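Local coordinates for thiosulfate sulfurtransferase/rhodanese-like domain-containing protein 1 (Homo sapiens, PDB 6BEV) that transfers sulfur from thiosulfate to glutathione through a cysteine persulfide intermediate, making the S-sulfanylglutathione used in hydrogen sulfide metabolism, at residues F98-K103 and A126-L131; R40-D45 and G59-P64. All blocks are in the same frame, centred on the assembly; numbering follows the deposited sequence.

Interaction 1. Residues F98-K103 and A126-L131; sequences FCQMGK and AYREWL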
ATOM      1  N   PHE A  98       0.547  -3.598  -1.574  1.00 10.50           N
ATOM      2  CA  PHE A  98       0.251  -4.824  -2.304  1.00 10.81           C
ATOM      3  C   PHE A  98       0.685  -4.707  -3.761  1.00 10.69           C
ATOM      4  O   PHE A  98       0.695  -3.624  -4.345  1.00 11.59           O
ATOM      5  CB  PHE A  98      -1.252  -5.170  -2.245  1.00 10.37           C
ATOM      6  CG  PHE A  98      -2.132  -4.207  -2.996  1.00 10.57           C
ATOM      7  CD1 PHE A  98      -2.518  -4.432  -4.318  1.00 11.69           C
ATOM      8  CD2 PHE A  98      -2.575  -3.053  -2.381  1.00 11.07           C
ATOM      9  CE1 PHE A  98      -3.306  -3.499  -4.991  1.00 12.15           C
ATOM     10  CE2 PHE A  98      -3.370  -2.126  -3.059  1.00 11.60           C
ATOM     11  CZ  PHE A  98      -3.737  -2.351  -4.357  1.00 12.66           C
ATOM     12  N   CYS A  99       0.947  -5.866  -4.369  1.00 11.25           N
ATOM     13  CA  CYS A  99       1.061  -5.974  -5.823  1.00 11.57           C
ATOM     14  C   CYS A  99       0.033  -7.002  -6.303  1.00 12.21           C
ATOM     15  O   CYS A  99      -1.002  -7.160  -5.653  1.00 13.22           O
ATOM     16  CB  CYS A  99       2.494  -6.291  -6.257  1.00 12.24           C
ATOM     17  SG  CYS A  99       3.087  -7.895  -5.688  1.00 12.78           S
ATOM     18  N   GLN A 100       0.252  -7.696  -7.428  1.00 13.01           N
ATOM     19  CA  GLN A 100      -0.737  -8.684  -7.882  1.00 12.72           C
ATOM     20  C   GLN A 100      -0.489 -10.085  -7.331  1.00 12.83           C
ATOM     21  O   GLN A 100      -1.410 -10.899  -7.348  1.00 13.62           O
ATOM     22  CB  GLN A 100      -0.895  -8.717  -9.417  1.00 13.37           C
ATOM     23  CG  GLN A 100       0.064  -9.618 -10.216  1.00 13.30           C
ATOM     24  CD  GLN A 100       1.484  -9.069 -10.307  1.00 13.76           C
ATOM     25  OE1 GLN A 100       2.001  -8.418  -9.387  1.00 14.80           O
ATOM     26  NE2 GLN A 100       2.128  -9.324 -11.436  1.00 15.19           N
ATOM     27  N   MET A 101       0.719 -10.371  -6.825  1.00 13.04           N
ATOM     28  CA  MET A 101       1.037 -11.723  -6.368  1.00 14.25           C
ATOM     29  C   MET A 101       1.915 -11.787  -5.121  1.00 12.94           C
ATOM     30  O   MET A 101       2.215 -12.898  -4.664  1.00 16.04           O
ATOM     31  CB  MET A 101       1.621 -12.576  -7.519  1.00 17.69           C
ATOM     32  CG  MET A 101       2.826 -11.989  -8.232  1.00 17.20           C
ATOM     33  SD  MET A 101       4.351 -12.042  -7.278  1.00 18.36           S
ATOM     34  CE  MET A 101       4.604 -13.803  -7.117  1.00 20.57           C
ATOM     35  N   GLY A 102       2.279 -10.650  -4.523  1.00 12.97           N
ATOM     36  CA  GLY A 102       2.895 -10.595  -3.208  1.00 13.65           C
ATOM     37  C   GLY A 102       4.312 -10.050  -3.186  1.00 13.43           C
ATOM     38  O   GLY A 102       4.711  -9.429  -2.197  1.00 14.15           O
ATOM     39  N   LYS A 103       5.095 -10.297  -4.239  1.00 14.16           N
ATOM     40  CA  LYS A 103       6.534 -10.077  -4.146  1.00 15.35           C
ATOM     41  C   LYS A 103       6.897  -8.600  -4.079  1.00 13.48           C
ATOM     42  O   LYS A 103       7.754  -8.211  -3.280  1.00 13.73           O
ATOM     43  CB  LYS A 103       7.240 -10.756  -5.310  1.00 19.57           C
ATOM     44  CG  LYS A 103       7.436 -12.232  -5.051  1.00 24.54           C
ATOM     45  CD  LYS A 103       8.306 -12.919  -6.072  1.00 28.87           C
ATOM     46  CE  LYS A 103       8.542 -14.354  -5.636  1.00 32.36           C
ATOM     47  NZ  LYS A 103       9.381 -15.131  -6.587  1.00 34.57           N
ATOM     48  N   ALA A 126      -2.724 -10.393  -2.069  1.00 12.52           N
ATOM     49  CA  ALA A 126      -2.469  -9.505  -3.204  1.00 12.53           C
ATOM     50  C   ALA A 126      -3.662  -9.354  -4.153  1.00 12.76           C
ATOM     51  O   ALA A 126      -4.753  -9.874  -3.895  1.00 12.94           O
ATOM     52  CB  ALA A 126      -1.191  -9.936  -3.938  1.00 14.19           C
ATOM     53  N   TYR A 127      -3.472  -8.612  -5.254  1.00 12.37           N
ATOM     54  CA  TYR A 127      -4.608  -8.258  -6.108  1.00 12.92           C
ATOM     55  C   TYR A 127      -5.265  -9.482  -6.743  1.00 12.96           C
ATOM     56  O   TYR A 127      -6.486  -9.507  -6.910  1.00 13.82           O
ATOM     57  CB  TYR A 127      -4.152  -7.230  -7.147  1.00 13.35           C
ATOM     58  CG  TYR A 127      -5.198  -6.668  -8.082  1.00 14.00           C
ATOM     59  CD1 TYR A 127      -6.352  -6.036  -7.619  1.00 14.69           C
ATOM     60  CD2 TYR A 127      -4.990  -6.718  -9.455  1.00 14.51           C
ATOM     61  CE1 TYR A 127      -7.284  -5.505  -8.515  1.00 14.90           C
ATOM     62  CE2 TYR A 127      -5.898  -6.183 -10.338  1.00 15.92           C
ATOM     63  CZ  TYR A 127      -7.038  -5.568  -9.871  1.00 15.07           C
ATOM     64  OH  TYR A 127      -7.939  -5.054 -10.776  1.00 17.51           O
ATOM     65  N   ARG A 128      -4.496 -10.510  -7.105  1.00 13.60           N
ATOM     66  CA  ARG A 128      -5.160 -11.679  -7.680  1.00 14.07           C
ATOM     67  C   ARG A 128      -6.101 -12.334  -6.677  1.00 14.60           C
ATOM     68  O   ARG A 128      -7.193 -12.762  -7.050  1.00 15.12           O
ATOM     69  CB  ARG A 128      -4.165 -12.689  -8.240  1.00 14.88           C
ATOM     70  CG  ARG A 128      -3.503 -12.277  -9.533  1.00 15.00           C
ATOM     71  CD  ARG A 128      -2.444 -13.290  -9.907  1.00 16.49           C
ATOM     72  NE  ARG A 128      -1.608 -12.849 -11.015  1.00 16.64           N
ATOM     73  CZ  ARG A 128      -0.381 -13.301 -11.236  1.00 16.83           C
ATOM     74  NH1 ARG A 128       0.170 -14.185 -10.408  1.00 18.05           N
ATOM     75  NH2 ARG A 128       0.314 -12.840 -12.266  1.00 17.60           N
ATOM     76  N   GLU A 129      -5.713 -12.408  -5.391  1.00 14.35           N
ATOM     77  CA  GLU A 129      -6.639 -12.935  -4.390  1.00 13.79           C
ATOM     78  C   GLU A 129      -7.820 -12.008  -4.215  1.00 13.33           C
ATOM     79  O   GLU A 129      -8.958 -12.474  -4.105  1.00 13.85           O
ATOM     80  CB  GLU A 129      -5.975 -13.163  -3.034  1.00 13.90           C
ATOM     81  CG  GLU A 129      -6.988 -13.648  -1.965  1.00 14.20           C
ATOM     82  CD  GLU A 129      -6.353 -13.868  -0.612  1.00 14.39           C
ATOM     83  OE1 GLU A 129      -6.156 -12.878   0.136  1.00 13.06           O
ATOM     84  OE2 GLU A 129      -6.042 -15.036  -0.292  1.00 18.83           O
ATOM     85  N   TRP A 130      -7.569 -10.698  -4.189  1.00 13.22           N
ATOM     86  CA  TRP A 130      -8.663  -9.748  -4.096  1.00 13.51           C
ATOM     87  C   TRP A 130      -9.709 -10.042  -5.169  1.00 13.63           C
ATOM     88  O   TRP A 130     -10.914 -10.059  -4.906  1.00 14.30           O
ATOM     89  CB  TRP A 130      -8.098  -8.339  -4.259  1.00 14.41           C
ATOM     90  CG  TRP A 130      -9.127  -7.324  -4.089  1.00 15.72           C
ATOM     91  CD1 TRP A 130      -9.912  -6.756  -5.065  1.00 17.78           C
ATOM     92  CD2 TRP A 130      -9.540  -6.759  -2.862  1.00 16.41           C
ATOM     93  NE1 TRP A 130     -10.786  -5.873  -4.500  1.00 19.12           N
ATOM     94  CE2 TRP A 130     -10.586  -5.860  -3.147  1.00 17.49           C
ATOM     95  CE3 TRP A 130      -9.114  -6.910  -1.537  1.00 16.45           C
ATOM     96  CZ2 TRP A 130     -11.196  -5.093  -2.161  1.00 18.21           C
ATOM     97  CZ3 TRP A 130      -9.741  -6.155  -0.552  1.00 18.65           C
ATOM     98  CH2 TRP A 130     -10.772  -5.262  -0.872  1.00 18.71           C
ATOM     99  N   LEU A 131      -9.251 -10.243  -6.402  1.00 13.76           N
ATOM    100  CA  LEU A 131     -10.164 -10.506  -7.508  1.00 15.04           C
ATOM    101  C   LEU A 131     -10.855 -11.858  -7.369  1.00 16.48           C
ATOM    102  O   LEU A 131     -12.014 -12.004  -7.771  1.00 19.57           O
ATOM    103  CB  LEU A 131      -9.394 -10.467  -8.828  1.00 14.73           C
ATOM    104  CG  LEU A 131      -8.883  -9.096  -9.270  1.00 15.27           C
ATOM    105  CD1 LEU A 131      -7.931  -9.287 -10.427  1.00 16.37           C
ATOM    106  CD2 LEU A 131     -10.027  -8.171  -9.654  1.00 17.13           C
TER
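At the end of strand 95-98 the ring of F98 reaches the first turn of helix 126-133, its CD1 lying 4.3 Å from CB of Y127, while other parts of the ring pack on T56 and I57. One residue on, C99 shows how a catalytic cysteine can be placed through its backbone. Its side chain turns away from the helix, but its carbonyl O takes the N-H of Y127 in the carbonyl plane, with 2.9 Å between Y127 N and C99 O. Q100 repeats the pattern a residue further along: R128 N donates to Q100 O over 3.1 Å, here tilted 23° from the carbonyl plane. The side chains of Q100 and R128 then run side by side in the same direction. Q100 CG, set between its own backbone N and carbonyl carbon (chi1 87°), lies over one face of the R128 guanidinium toward its rim, and the amide plane stands 74° from that group; Q100 OE1 turns instead to R104. Beyond it, CB of M101 comes within 3.6 Å of R128 NH1. The methyl of A126 packs against the backbone of this bend, with CB 3.3 Å from C99 O and also touching Q100, M101 and G102. G102, whose backbone angles suit glycine, occupies the N-cap position of helix 103-114. The chemistry is that of a rhodanese active-site loop: two N-H groups of the first turn of helix 126-133 hold carbonyls of the loop, while the N-H groups of M101 and G102 make weak bonds to SG of C99, the residue that carries the persulfide.

Interaction 2. Residues R40-D45 and G59-P64; sequences RARLFD and GALNIP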
ATOM      1  N   ARG A  40      -9.705   2.603   8.785  1.00 11.13           N
ATOM      2  CA  ARG A  40      -8.476   2.484   9.557  1.00 11.99           C
ATOM      3  C   ARG A  40      -7.259   2.006   8.774  1.00 12.78           C
ATOM      4  O   ARG A  40      -6.171   1.964   9.354  1.00 15.59           O
ATOM      5  CB  ARG A  40      -8.709   1.571  10.762  1.00 12.40           C
ATOM      6  CG  ARG A  40      -9.595   2.254  11.776  1.00 14.15           C
ATOM      7  CD  ARG A  40      -9.915   1.433  12.979  1.00 16.55           C
ATOM      8  NE  ARG A  40     -10.512   2.319  13.976  1.00 18.13           N
ATOM      9  CZ  ARG A  40     -11.411   1.959  14.884  1.00 18.45           C
ATOM     10  NH1 ARG A  40     -11.842   0.704  14.959  1.00 21.65           N
ATOM     11  NH2 ARG A  40     -11.873   2.885  15.721  1.00 18.27           N
ATOM     12  N   ALA A  41      -7.401   1.634   7.500  1.00 12.72           N
ATOM     13  CA  ALA A  41      -6.269   1.243   6.663  1.00 12.75           C
ATOM     14  C   ALA A  41      -6.189   2.134   5.434  1.00 12.92           C
ATOM     15  O   ALA A  41      -7.204   2.545   4.872  1.00 14.74           O
ATOM     16  CB  ALA A  41      -6.383  -0.211   6.193  1.00 14.22           C
ATOM     17  N   ARG A  42      -4.960   2.390   5.004  1.00 12.13           N
ATOM     18  CA  ARG A  42      -4.672   3.053   3.745  1.00 12.25           C
ATOM     19  C   ARG A  42      -4.005   2.039   2.838  1.00 12.54           C
ATOM     20  O   ARG A  42      -3.167   1.266   3.295  1.00 16.18           O
ATOM     21  CB  ARG A  42      -3.708   4.210   3.954  1.00 15.15           C
ATOM     22  CG  ARG A  42      -4.330   5.505   4.362  1.00 17.89           C
ATOM     23  CD  ARG A  42      -3.278   6.603   4.285  1.00 19.42           C
ATOM     24  NE  ARG A  42      -3.027   7.152   2.944  1.00 19.12           N
ATOM     25  CZ  ARG A  42      -2.194   8.175   2.701  1.00 17.27           C
ATOM     26  NH1 ARG A  42      -1.513   8.734   3.688  1.00 15.99           N
ATOM     27  NH2 ARG A  42      -2.019   8.644   1.473  1.00 17.82           N
ATOM     28  N   LEU A  43      -4.372   2.053   1.568  1.00 12.23           N
ATOM     29  CA  LEU A  43      -3.895   1.087   0.594  1.00 13.06           C
ATOM     30  C   LEU A  43      -2.920   1.749  -0.364  1.00 10.74           C
ATOM     31  O   LEU A  43      -3.191   2.838  -0.883  1.00 12.02           O
ATOM     32  CB  LEU A  43      -5.065   0.553  -0.236  1.00 12.98           C
ATOM     33  CG  LEU A  43      -5.986  -0.456   0.438  1.00 15.26           C
ATOM     34  CD1 LEU A  43      -7.306  -0.566  -0.323  1.00 17.78           C
ATOM     35  CD2 LEU A  43      -5.297  -1.788   0.511  1.00 18.94           C
ATOM     36  N   PHE A  44      -1.849   1.031  -0.685  1.00 10.66           N
ATOM     37  CA  PHE A  44      -0.838   1.462  -1.653  1.00 10.59           C
ATOM     38  C   PHE A  44      -0.599   0.323  -2.637  1.00 10.36           C
ATOM     39  O   PHE A  44      -0.088  -0.734  -2.252  1.00 10.93           O
ATOM     40  CB  PHE A  44       0.467   1.833  -0.953  1.00 10.06           C
ATOM     41  CG  PHE A  44       0.305   2.914   0.071  1.00 10.51           C
ATOM     42  CD1 PHE A  44       0.440   4.241  -0.280  1.00 12.44           C
ATOM     43  CD2 PHE A  44      -0.001   2.614   1.382  1.00 11.17           C
ATOM     44  CE1 PHE A  44       0.264   5.245   0.664  1.00 13.95           C
ATOM     45  CE2 PHE A  44      -0.190   3.608   2.320  1.00 12.25           C
ATOM     46  CZ  PHE A  44      -0.037   4.921   1.964  1.00 13.73           C
ATOM     47  N   ASP A  45      -0.960   0.555  -3.899  1.00 10.42           N
ATOM     48  CA  ASP A  45      -0.709  -0.377  -4.999  1.00 10.44           C
ATOM     49  C   ASP A  45       0.697  -0.073  -5.500  1.00 10.13           C
ATOM     50  O   ASP A  45       0.953   1.024  -6.008  1.00 10.48           O
ATOM     51  CB  ASP A  45      -1.745  -0.129  -6.097  1.00 10.79           C
ATOM     52  CG  ASP A  45      -1.689  -1.153  -7.229  1.00 11.28           C
ATOM     53  OD1 ASP A  45      -0.624  -1.748  -7.484  1.00 12.01           O
ATOM     54  OD2 ASP A  45      -2.736  -1.333  -7.878  1.00 12.34           O
ATOM     55  N   GLY A  59      -9.843   2.423  -3.800  1.00 16.23           N
ATOM     56  CA  GLY A  59      -9.251   3.328  -2.847  1.00 16.53           C
ATOM     57  C   GLY A  59      -7.738   3.331  -2.814  1.00 14.68           C
ATOM     58  O   GLY A  59      -7.149   4.192  -2.154  1.00 15.81           O
ATOM     59  N   ALA A  60      -7.081   2.416  -3.506  1.00 12.82           N
ATOM     60  CA  ALA A  60      -5.633   2.320  -3.390  1.00 12.17           C
ATOM     61  C   ALA A  60      -4.925   3.445  -4.129  1.00 12.05           C
ATOM     62  O   ALA A  60      -5.291   3.810  -5.244  1.00 13.78           O
ATOM     63  CB  ALA A  60      -5.167   0.989  -3.966  1.00 12.15           C
ATOM     64  N   LEU A  61      -3.875   3.958  -3.507  1.00 11.05           N
ATOM     65  CA  LEU A  61      -2.999   4.944  -4.126  1.00 11.08           C
ATOM     66  C   LEU A  61      -1.851   4.217  -4.813  1.00 10.77           C
ATOM     67  O   LEU A  61      -1.195   3.379  -4.193  1.00 10.92           O
ATOM     68  CB  LEU A  61      -2.433   5.860  -3.043  1.00 11.56           C
ATOM     69  CG  LEU A  61      -1.460   6.913  -3.545  1.00 12.70           C
ATOM     70  CD1 LEU A  61      -2.143   7.883  -4.489  1.00 15.41           C
ATOM     71  CD2 LEU A  61      -0.841   7.646  -2.372  1.00 13.40           C
ATOM     72  N   ASN A  62      -1.588   4.542  -6.077  1.00 10.97           N
ATOM     73  CA  ASN A  62      -0.509   3.884  -6.810  1.00 10.55           C
ATOM     74  C   ASN A  62       0.815   4.596  -6.542  1.00 10.22           C
ATOM     75  O   ASN A  62       1.019   5.742  -6.964  1.00 10.97           O
ATOM     76  CB  ASN A  62      -0.850   3.887  -8.294  1.00 11.77           C
ATOM     77  CG  ASN A  62       0.206   3.227  -9.177  1.00 11.91           C
ATOM     78  OD1 ASN A  62       0.403   3.650 -10.305  1.00 12.46           O
ATOM     79  ND2 ASN A  62       0.867   2.196  -8.682  1.00 11.38           N
ATOM     80  N   ILE A  63       1.710   3.906  -5.839  1.00 10.58           N
ATOM     81  CA  ILE A  63       3.108   4.314  -5.713  1.00 10.91           C
ATOM     82  C   ILE A  63       3.927   3.116  -6.149  1.00 11.24           C
ATOM     83  O   ILE A  63       4.164   2.194  -5.346  1.00 11.13           O
ATOM     84  CB  ILE A  63       3.521   4.740  -4.298  1.00 11.11           C
ATOM     85  CG1 ILE A  63       2.583   5.810  -3.751  1.00 11.74           C
ATOM     86  CG2 ILE A  63       4.957   5.234  -4.347  1.00 11.72           C
ATOM     87  CD1 ILE A  63       2.907   6.253  -2.336  1.00 13.39           C
ATOM     88  N   PRO A  64       4.342   3.059  -7.411  1.00 11.16           N
ATOM     89  CA  PRO A  64       5.153   1.921  -7.858  1.00 12.02           C
ATOM     90  C   PRO A  64       6.331   1.703  -6.917  1.00 12.24           C
ATOM     91  O   PRO A  64       6.930   2.653  -6.397  1.00 12.25           O
ATOM     92  CB  PRO A  64       5.621   2.358  -9.248  1.00 12.64           C
ATOM     93  CG  PRO A  64       4.526   3.254  -9.744  1.00 12.36           C
ATOM     94  CD  PRO A  64       4.076   4.009  -8.509  1.00 11.95           C
TER
HETATM   95  O   HOH W   1      -6.207   4.044   0.582  1.00 18.47           O
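The beta-alpha-beta unit formed by strand 42-45, helix 49-53 and strand 61-62 brings L43, F44 and D45 alongside A60, L61 and N62 in parallel register. L61 supplies both halves of the central backbone link: its N-H donates to L43 O, 2.9 Å from L61 N, and its own O accepts from D45 N at 2.8 Å. Next along, D45 O is gripped twice, by I63 N and by the side-chain amide of N62, which arrive from opposite faces of the carbonyl plane. With CG anti to its backbone N (chi1 180°), N62 carries ND2 back to 2.9 Å from D45 O, and this acceptor lies almost in the amide plane; ND2 also bonds to R47 O. Before the strands pair directly, one water bridges them, accepting from L43 N and donating to G59 O.

The side chains divide between the two faces of the sheet. On one, F44 crosses L61, with CE1 4.0 Å from L61 CD2, and runs beside I63, whose CD1 is 3.8 Å from F44 CD1. R42 runs beside L61, its NH2 touching L61 CD2 at 4.1 Å, while F44 CZ lies over one face of its guanidinium, toward the rim; R42 NH1 bonds to E86 O, and F97 stacks on F44. On the other, CB of L43 meets CB of A60 at 3.8 Å, and D45 points its carboxylate to T56 and R47. Strand 42-45 is an inner strand, since its other side pairs with 95-98, and 61-62 is outermost: the edge of the parallel alpha/beta sheet of a rhodanese domain, in strand order 2-1-3-4.

How the interactions relate
F98 is where the two contacts join. Its backbone N lies 3.0 Å from F44 O, a probable hydrogen bond that continues the sheet of interaction 2 into the strand leading to the loop of interaction 1. Its ring then fits against the same pairing, with CZ 3.5 Å from D45 CB and 3.7 Å from A60 CB. Although the centres of the contacts are 13 Å apart, D45 brings interaction 2 near the catalytic site, its side chain lying about 6 Å from that of C99. The edge pairing thus forms part of the sheet from whose end the persulfide loop emerges, and helix 126-133 holds the loop beyond it.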